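Local coordinates for uncharacterized protein (Sus scrofa, PDB 5BNF) that is the porcine form of CD38, a member of the ADP-ribosyl cyclase family with a helical part and a parallel beta sheet, held together by disulfides, at residues I37-A40 with F41-F45; S171-G174 with R175-H179; E212-L215 with I216-K220. One frame throughout, in Å; residues are numbered along the deposited sequence.

Interaction 1 of 3, residues I37-A40 with F41-F45; sequences IKKA and FTDAF
Ile37 and Phe41 lie one turn apart on helix 34-45, where the amide Phe41 N binds Ile37 O at 2.9 Å, nearly along the C=O axis, and the i to i+4 pattern carries on to a weak bond from Ala44 N to Ala40 O. Lys38 O takes two donors from the same residue. Thr42 N donates to Lys38 O at 3.1 Å, and the hydroxyl Thr42 OG1 donates to Lys38 O at 3.0 Å. The two come from opposite faces of the carbonyl plane, the hydroxyl tilted 26° out of it. That second bond depends on the threonine rotamer: with chi1 at -57° OG1 lies beside its own backbone N and turns back along the helix, while CG2 takes the position anti to that nitrogen. The hydroxyl thus spends its hydrogen on the main chain one turn earlier. On an exposed flank, Lys39 and Asp43 form an i to i+4 salt bridge, a loose one with Lys39 NZ 3.5 Å from Asp43 OD1. The lysine chain bends at chi2 (65°), which brings its methylenes across the carboxylate, though the exact place of that carboxylate is less certain. Charge therefore meets charge at the solvent side, while Ile37, Ala40, Phe41 and Ala44 are buried. Phe41 sends its ring away from the preceding turn into an aromatic cluster, edge-to-face with both Phe10 and Trp111. Around this helix, Ile37 and Ala40 rest on helix 59-64, Lys38 lies against helix 10-25, and Phe41 also touches helix 101-106.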
loop_
_atom_site.group_PDB
_atom_site.type_symbol
_atom_site.label_atom_id
_atom_site.label_comp_id
_atom_site.label_asym_id
_atom_site.label_seq_id
_atom_site.Cartn_x
_atom_site.Cartn_y
_atom_site.Cartn_z
ATOM N N ILE A 37 -15.950 11.184 -0.181
ATOM C CA ILE A 37 -14.603 10.667 0.011
ATOM C C ILE A 37 -13.592 11.811 0.001
ATOM O O ILE A 37 -12.814 11.966 0.941
ATOM C CB ILE A 37 -14.225 9.652 -1.103
ATOM C CG1 ILE A 37 -15.150 8.434 -1.051
ATOM C CG2 ILE A 37 -12.786 9.197 -0.930
ATOM C CD1 ILE A 37 -14.958 7.546 0.167
ATOM N N LYS A 38 -13.617 12.610 -1.063
ATOM C CA LYS A 38 -12.710 13.743 -1.217
ATOM C C LYS A 38 -12.724 14.653 0.001
ATOM O O LYS A 38 -11.684 15.169 0.419
ATOM C CB LYS A 38 -13.089 14.547 -2.458
ATOM C CG LYS A 38 -12.526 15.956 -2.476
ATOM C CD LYS A 38 -13.203 16.808 -3.541
ATOM C CE LYS A 38 -13.135 18.285 -3.188
ATOM N NZ LYS A 38 -13.907 19.129 -4.146
ATOM N N LYS A 39 -13.910 14.854 0.562
ATOM C CA LYS A 39 -14.067 15.701 1.733
ATOM C C LYS A 39 -13.316 15.094 2.910
ATOM O O LYS A 39 -12.600 15.786 3.627
ATOM C CB LYS A 39 -15.549 15.839 2.088
ATOM C CG LYS A 39 -15.816 16.750 3.273
ATOM C CD LYS A 39 -15.428 18.183 2.958
ATOM C CE LYS A 39 -15.672 19.084 4.153
ATOM N NZ LYS A 39 -15.180 20.465 3.887
ATOM N N ALA A 40 -13.488 13.792 3.101
ATOM C CA ALA A 40 -12.833 13.078 4.188
ATOM C C ALA A 40 -11.309 13.088 4.058
ATOM O O ALA A 40 -10.586 13.312 5.033
ATOM C CB ALA A 40 -13.331 11.660 4.224
ATOM N N PHE A 41 -10.831 12.828 2.850
ATOM C CA PHE A 41 -9.405 12.813 2.581
ATOM C C PHE A 41 -8.852 14.158 3.036
ATOM O O PHE A 41 -8.010 14.232 3.929
ATOM C CB PHE A 41 -9.162 12.641 1.079
ATOM C CG PHE A 41 -7.875 11.937 0.738
ATOM C CD1 PHE A 41 -6.740 12.090 1.532
ATOM C CD2 PHE A 41 -7.794 11.140 -0.397
ATOM C CE1 PHE A 41 -5.542 11.454 1.197
ATOM C CE2 PHE A 41 -6.604 10.500 -0.742
ATOM C CZ PHE A 41 -5.474 10.658 0.058
ATOM N N THR A 42 -9.357 15.217 2.409
ATOM C CA THR A 42 -8.948 16.584 2.694
ATOM C C THR A 42 -9.117 16.984 4.162
ATOM O O THR A 42 -8.216 17.573 4.759
ATOM C CB THR A 42 -9.739 17.568 1.818
ATOM O OG1 THR A 42 -9.542 17.245 0.438
ATOM C CG2 THR A 42 -9.273 18.982 2.064
ATOM N N ASP A 43 -10.266 16.664 4.744
ATOM C CA ASP A 43 -10.532 17.000 6.139
ATOM C C ASP A 43 -9.531 16.377 7.088
ATOM O O ASP A 43 -9.282 16.896 8.176
ATOM C CB ASP A 43 -11.934 16.547 6.530
ATOM C CG ASP A 43 -13.007 17.434 5.950
ATOM O OD1 ASP A 43 -12.666 18.281 5.096
ATOM O OD2 ASP A 43 -14.184 17.284 6.341
ATOM N N ALA A 44 -8.959 15.262 6.665
ATOM C CA ALA A 44 -7.999 14.532 7.473
ATOM C C ALA A 44 -6.663 15.231 7.709
ATOM O O ALA A 44 -6.010 14.979 8.721
ATOM C CB ALA A 44 -7.752 13.161 6.845
ATOM N N PHE A 45 -6.258 16.115 6.800
ATOM C CA PHE A 45 -4.959 16.768 6.932
ATOM C C PHE A 45 -4.918 18.287 6.788
ATOM O O PHE A 45 -4.036 18.944 7.345
ATOM C CB PHE A 45 -3.995 16.149 5.922
ATOM C CG PHE A 45 -4.272 16.546 4.495
ATOM C CD1 PHE A 45 -3.778 17.743 3.983
ATOM C CD2 PHE A 45 -5.013 15.715 3.654
ATOM C CE1 PHE A 45 -4.018 18.112 2.659
ATOM C CE2 PHE A 45 -5.263 16.077 2.319
ATOM C CZ PHE A 45 -4.761 17.276 1.824
#

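Interaction 2 of 3, residues S171-G174 with R175-H179; sequences STFG and RVEVH
Phe173 and Val178 meet in a CH-pi contact inside helix 172-180, the crossover helix of a beta-alpha-beta unit between strands 153-160 and 186-194. Val178 CG2 sits over the middle of the ring, 3.5 Å from the Phe173 centroid and 11° off its normal; the methyl is modelled too close to Phe173 O, so the exact distance is uncertain. Glu177 approaches the same ring differently: OE1 comes to the edge, in the ring plane, 3.5 Å from Phe173 CD1, and the carboxylate stands 76° to the ring. With chi1 at -180°, the Phe173 ring extends opposite the backbone N, where Val178 can cover one face, and Phe76 meets the ring from outside the helix. The five-residue spacing matches a wider pi-type turn, where Thr172 O accepts both Val176 N and Glu177 N from opposite faces of its carbonyl plane. Ser171 is the N-cap: its OG receives Gly174 N at 3.2 Å and is also hydrogen-bonded to Asp168 O. Further along, the His179 imidazole turns its edge to Gly174 O, and one water joins them, donating to Gly174 O at 2.6 Å and lying 2.7 Å from His179 NE2, in the ring plane.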
loop_
_atom_site.group_PDB
_atom_site.type_symbol
_atom_site.label_atom_id
_atom_site.label_comp_id
_atom_site.label_asym_id
_atom_site.label_seq_id
_atom_site.Cartn_x
_atom_site.Cartn_y
_atom_site.Cartn_z
ATOM N N SER A 171 11.059 -3.033 4.943
ATOM C CA SER A 171 10.120 -2.506 3.952
ATOM C C SER A 171 8.707 -2.583 4.514
ATOM O O SER A 171 8.481 -3.180 5.564
ATOM C CB SER A 171 10.205 -3.308 2.652
ATOM O OG SER A 171 9.734 -4.631 2.838
ATOM N N THR A 172 7.750 -1.980 3.821
ATOM C CA THR A 172 6.370 -2.000 4.291
ATOM C C THR A 172 5.865 -3.439 4.362
ATOM O O THR A 172 5.213 -3.844 5.332
ATOM C CB THR A 172 5.467 -1.187 3.350
ATOM O OG1 THR A 172 5.938 0.165 3.308
ATOM C CG2 THR A 172 4.013 -1.212 3.834
ATOM N N PHE A 173 6.190 -4.211 3.334
ATOM C CA PHE A 173 5.783 -5.598 3.282
ATOM C C PHE A 173 6.339 -6.424 4.434
ATOM O O PHE A 173 5.598 -7.128 5.104
ATOM C CB PHE A 173 6.230 -6.260 1.977
ATOM C CG PHE A 173 5.818 -7.701 1.881
ATOM C CD1 PHE A 173 4.472 -8.046 1.831
ATOM C CD2 PHE A 173 6.755 -8.708 1.899
ATOM C CE1 PHE A 173 4.066 -9.376 1.804
ATOM C CE2 PHE A 173 6.363 -10.044 1.873
ATOM C CZ PHE A 173 5.011 -10.378 1.826
ATOM N N GLY A 174 7.647 -6.338 4.648
ATOM C CA GLY A 174 8.282 -7.124 5.684
ATOM C C GLY A 174 8.085 -6.694 7.118
ATOM O O GLY A 174 8.155 -7.518 8.025
ATOM N N ARG A 175 7.841 -5.412 7.340
ATOM C CA ARG A 175 7.664 -4.927 8.698
ATOM C C ARG A 175 6.189 -4.711 9.040
ATOM O O ARG A 175 5.792 -4.789 10.205
ATOM C CB ARG A 175 8.445 -3.633 8.871
ATOM C CG ARG A 175 8.713 -3.246 10.305
ATOM C CD ARG A 175 8.286 -1.813 10.516
ATOM N NE ARG A 175 8.524 -1.044 9.304
ATOM C CZ ARG A 175 7.767 -0.031 8.903
ATOM N NH1 ARG A 175 6.722 0.346 9.625
ATOM N NH2 ARG A 175 8.044 0.581 7.760
ATOM N N VAL A 176 5.370 -4.457 8.026
ATOM C CA VAL A 176 3.951 -4.239 8.265
ATOM C C VAL A 176 3.016 -5.315 7.710
ATOM O O VAL A 176 2.430 -6.084 8.464
ATOM C CB VAL A 176 3.509 -2.886 7.696
ATOM C CG1 VAL A 176 2.004 -2.738 7.822
ATOM C CG2 VAL A 176 4.212 -1.771 8.433
ATOM N N GLU A 177 2.891 -5.363 6.389
ATOM C CA GLU A 177 1.995 -6.296 5.730
ATOM C C GLU A 177 2.072 -7.761 6.141
ATOM O O GLU A 177 1.076 -8.301 6.600
ATOM C CB GLU A 177 2.134 -6.148 4.214
ATOM C CG GLU A 177 1.737 -4.763 3.756
ATOM C CD GLU A 177 2.099 -4.484 2.316
ATOM O OE1 GLU A 177 3.237 -4.796 1.913
ATOM O OE2 GLU A 177 1.252 -3.934 1.588
ATOM N N VAL A 178 3.229 -8.405 6.006
ATOM C CA VAL A 178 3.328 -9.820 6.382
ATOM C C VAL A 178 2.753 -10.127 7.761
ATOM O O VAL A 178 2.082 -11.139 7.937
ATOM C CB VAL A 178 4.788 -10.356 6.395
ATOM C CG1 VAL A 178 4.781 -11.867 6.179
ATOM C CG2 VAL A 178 5.612 -9.690 5.339
ATOM N N HIS A 179 3.022 -9.257 8.732
ATOM C CA HIS A 179 2.548 -9.456 10.105
ATOM C C HIS A 179 1.062 -9.200 10.278
ATOM O O HIS A 179 0.471 -9.659 11.239
ATOM C CB HIS A 179 3.323 -8.553 11.072
ATOM C CG HIS A 179 4.797 -8.798 11.075
ATOM N ND1 HIS A 179 5.373 -9.871 11.722
ATOM C CD2 HIS A 179 5.809 -8.144 10.456
ATOM C CE1 HIS A 179 6.674 -9.868 11.501
ATOM N NE2 HIS A 179 6.966 -8.831 10.735
HETATM O O HOH W 1 9.530 -8.412 10.092
#

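Interaction 3 of 3, residues E212-L215 with I216-K220; sequences ELQL and ILRGK
Leu213 and Leu217 stand one turn apart on helix 208-219, the helix of a beta-alpha-beta unit that connects strands 186-194 and 223-229. Their side chains cross obliquely, and Leu217 CD1 lies against the end of Leu213, nearest Leu213 CD1 at 3.8 Å. The two leucines reach this point by different routes: Leu213 has CG anti to its backbone N, whereas Leu217 keeps CG beside its own N and so leans back toward the earlier turn. Beneath them the main chain bonds Leu217 N to Leu213 O at 3.1 Å, in the carbonyl plane. On the next flank, Gln214 and Arg218 run side by side and point the same way, with amide and guanidinium planes 52° apart. The bend of the glutamine chain at chi2 carries its amide toward the arginine, and Gln214 CG comes 4.1 Å from Arg218 CD. Ile216 folds back too, its CG1 resting 3.3 Å from Glu212 O, while Ile216 N makes a weak bond to that same oxygen. Farther out, the apolar side faces strand 223-229, the loops carrying Phe167 and Ile222, and helix 172-180: Leu213 and Leu217 both lie on Phe224, Leu217 also touches Ile222, and Leu213 and Ile216 share Phe167 and Val178 as neighbours. Arg218, Leu215 and Gly219 are exposed instead. Near the helix end the backbone bonds continue, with Arg218 N bonded to Gln214 O, and Gly219 N reaching Leu215 O at 3.1 Å from a position tilted 33° out of the carbonyl plane.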
loop_
_atom_site.group_PDB
_atom_site.type_symbol
_atom_site.label_atom_id
_atom_site.label_comp_id
_atom_site.label_asym_id
_atom_site.label_seq_id
_atom_site.Cartn_x
_atom_site.Cartn_y
_atom_site.Cartn_z
ATOM N N GLU A 212 13.881 -15.807 6.008
ATOM C CA GLU A 212 13.396 -14.941 7.074
ATOM C C GLU A 212 11.893 -14.793 6.945
ATOM O O GLU A 212 11.181 -14.747 7.950
ATOM C CB GLU A 212 14.047 -13.563 7.009
ATOM C CG GLU A 212 15.518 -13.562 7.302
ATOM C CD GLU A 212 16.094 -12.164 7.314
ATOM O OE1 GLU A 212 15.969 -11.462 6.285
ATOM O OE2 GLU A 212 16.666 -11.773 8.352
ATOM N N LEU A 213 11.419 -14.725 5.701
ATOM C CA LEU A 213 9.990 -14.596 5.430
ATOM C C LEU A 213 9.280 -15.887 5.811
ATOM O O LEU A 213 8.221 -15.872 6.439
ATOM C CB LEU A 213 9.745 -14.292 3.944
ATOM C CG LEU A 213 8.292 -14.371 3.452
ATOM C CD1 LEU A 213 7.401 -13.458 4.289
ATOM C CD2 LEU A 213 8.223 -13.975 1.968
ATOM N N GLN A 214 9.870 -17.006 5.419
ATOM C CA GLN A 214 9.307 -18.308 5.727
ATOM C C GLN A 214 9.121 -18.505 7.241
ATOM O O GLN A 214 8.062 -18.940 7.688
ATOM C CB GLN A 214 10.212 -19.393 5.149
ATOM C CG GLN A 214 10.037 -20.762 5.790
ATOM C CD GLN A 214 9.588 -21.812 4.804
ATOM O OE1 GLN A 214 10.232 -22.036 3.780
ATOM N NE2 GLN A 214 8.475 -22.468 5.109
ATOM N N LEU A 215 10.139 -18.181 8.031
ATOM C CA LEU A 215 10.028 -18.345 9.483
ATOM C C LEU A 215 8.897 -17.499 10.048
ATOM O O LEU A 215 8.197 -17.919 10.962
ATOM C CB LEU A 215 11.351 -17.995 10.162
ATOM C CG LEU A 215 12.337 -19.152 10.382
ATOM C CD1 LEU A 215 12.306 -20.150 9.229
ATOM C CD2 LEU A 215 13.721 -18.570 10.552
ATOM N N ILE A 216 8.712 -16.306 9.501
ATOM C CA ILE A 216 7.622 -15.457 9.950
ATOM C C ILE A 216 6.306 -16.206 9.762
ATOM O O ILE A 216 5.500 -16.297 10.677
ATOM C CB ILE A 216 7.552 -14.159 9.134
ATOM C CG1 ILE A 216 8.701 -13.224 9.532
ATOM C CG2 ILE A 216 6.182 -13.514 9.318
ATOM C CD1 ILE A 216 8.809 -11.968 8.671
ATOM N N LEU A 217 6.112 -16.754 8.566
ATOM C CA LEU A 217 4.895 -17.473 8.224
ATOM C C LEU A 217 4.676 -18.800 8.944
ATOM O O LEU A 217 3.554 -19.112 9.324
ATOM C CB LEU A 217 4.846 -17.682 6.711
ATOM C CG LEU A 217 4.722 -16.356 5.965
ATOM C CD1 LEU A 217 5.160 -16.508 4.528
ATOM C CD2 LEU A 217 3.284 -15.876 6.047
ATOM N N ARG A 218 5.732 -19.588 9.124
ATOM C CA ARG A 218 5.591 -20.868 9.814
ATOM C C ARG A 218 5.277 -20.652 11.292
ATOM O O ARG A 218 4.752 -21.543 11.960
ATOM C CB ARG A 218 6.869 -21.702 9.693
ATOM C CG ARG A 218 6.996 -22.512 8.408
ATOM C CD ARG A 218 8.267 -23.356 8.434
ATOM N NE ARG A 218 8.004 -24.790 8.551
ATOM C CZ ARG A 218 7.764 -25.598 7.522
ATOM N NH1 ARG A 218 7.756 -25.121 6.284
ATOM N NH2 ARG A 218 7.535 -26.888 7.730
ATOM N N GLY A 219 5.602 -19.471 11.804
ATOM C CA GLY A 219 5.329 -19.189 13.201
ATOM C C GLY A 219 3.835 -19.191 13.440
ATOM O O GLY A 219 3.369 -19.518 14.532
ATOM N N LYS A 220 3.090 -18.828 12.399
ATOM C CA LYS A 220 1.632 -18.764 12.435
ATOM C C LYS A 220 1.009 -19.972 11.725
ATOM O O LYS A 220 -0.173 -19.964 11.393
ATOM C CB LYS A 220 1.154 -17.488 11.734
ATOM C CG LYS A 220 1.762 -16.184 12.235
ATOM C CD LYS A 220 1.369 -15.041 11.297
ATOM C CE LYS A 220 1.368 -13.674 11.979
ATOM N NZ LYS A 220 0.854 -12.615 11.057
#

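In the fold
All three interactions are partly buried turns within single helices. Interaction 2 lies nearest the chain's centre, about 10 Å from it centre to centre, against 18 Å for interaction 1 and 21 Å for interaction 3. Interaction 1 stands apart in the helical part, its centre about 26 Å from that of interaction 2, on the other side of the chain's centre. Interactions 2 and 3 belong to consecutive beta-alpha-beta units of the parallel sheet and touch directly: Val178 CG1 packs 3.6 Å from Leu213 CD1, and Lys220 NZ probably hydrogen-bonds His179 O. Their chemistry differs: a salt bridge on the surface side of 37-45, a ring face and a wide turn in 171-179, paired leucines in 212-220.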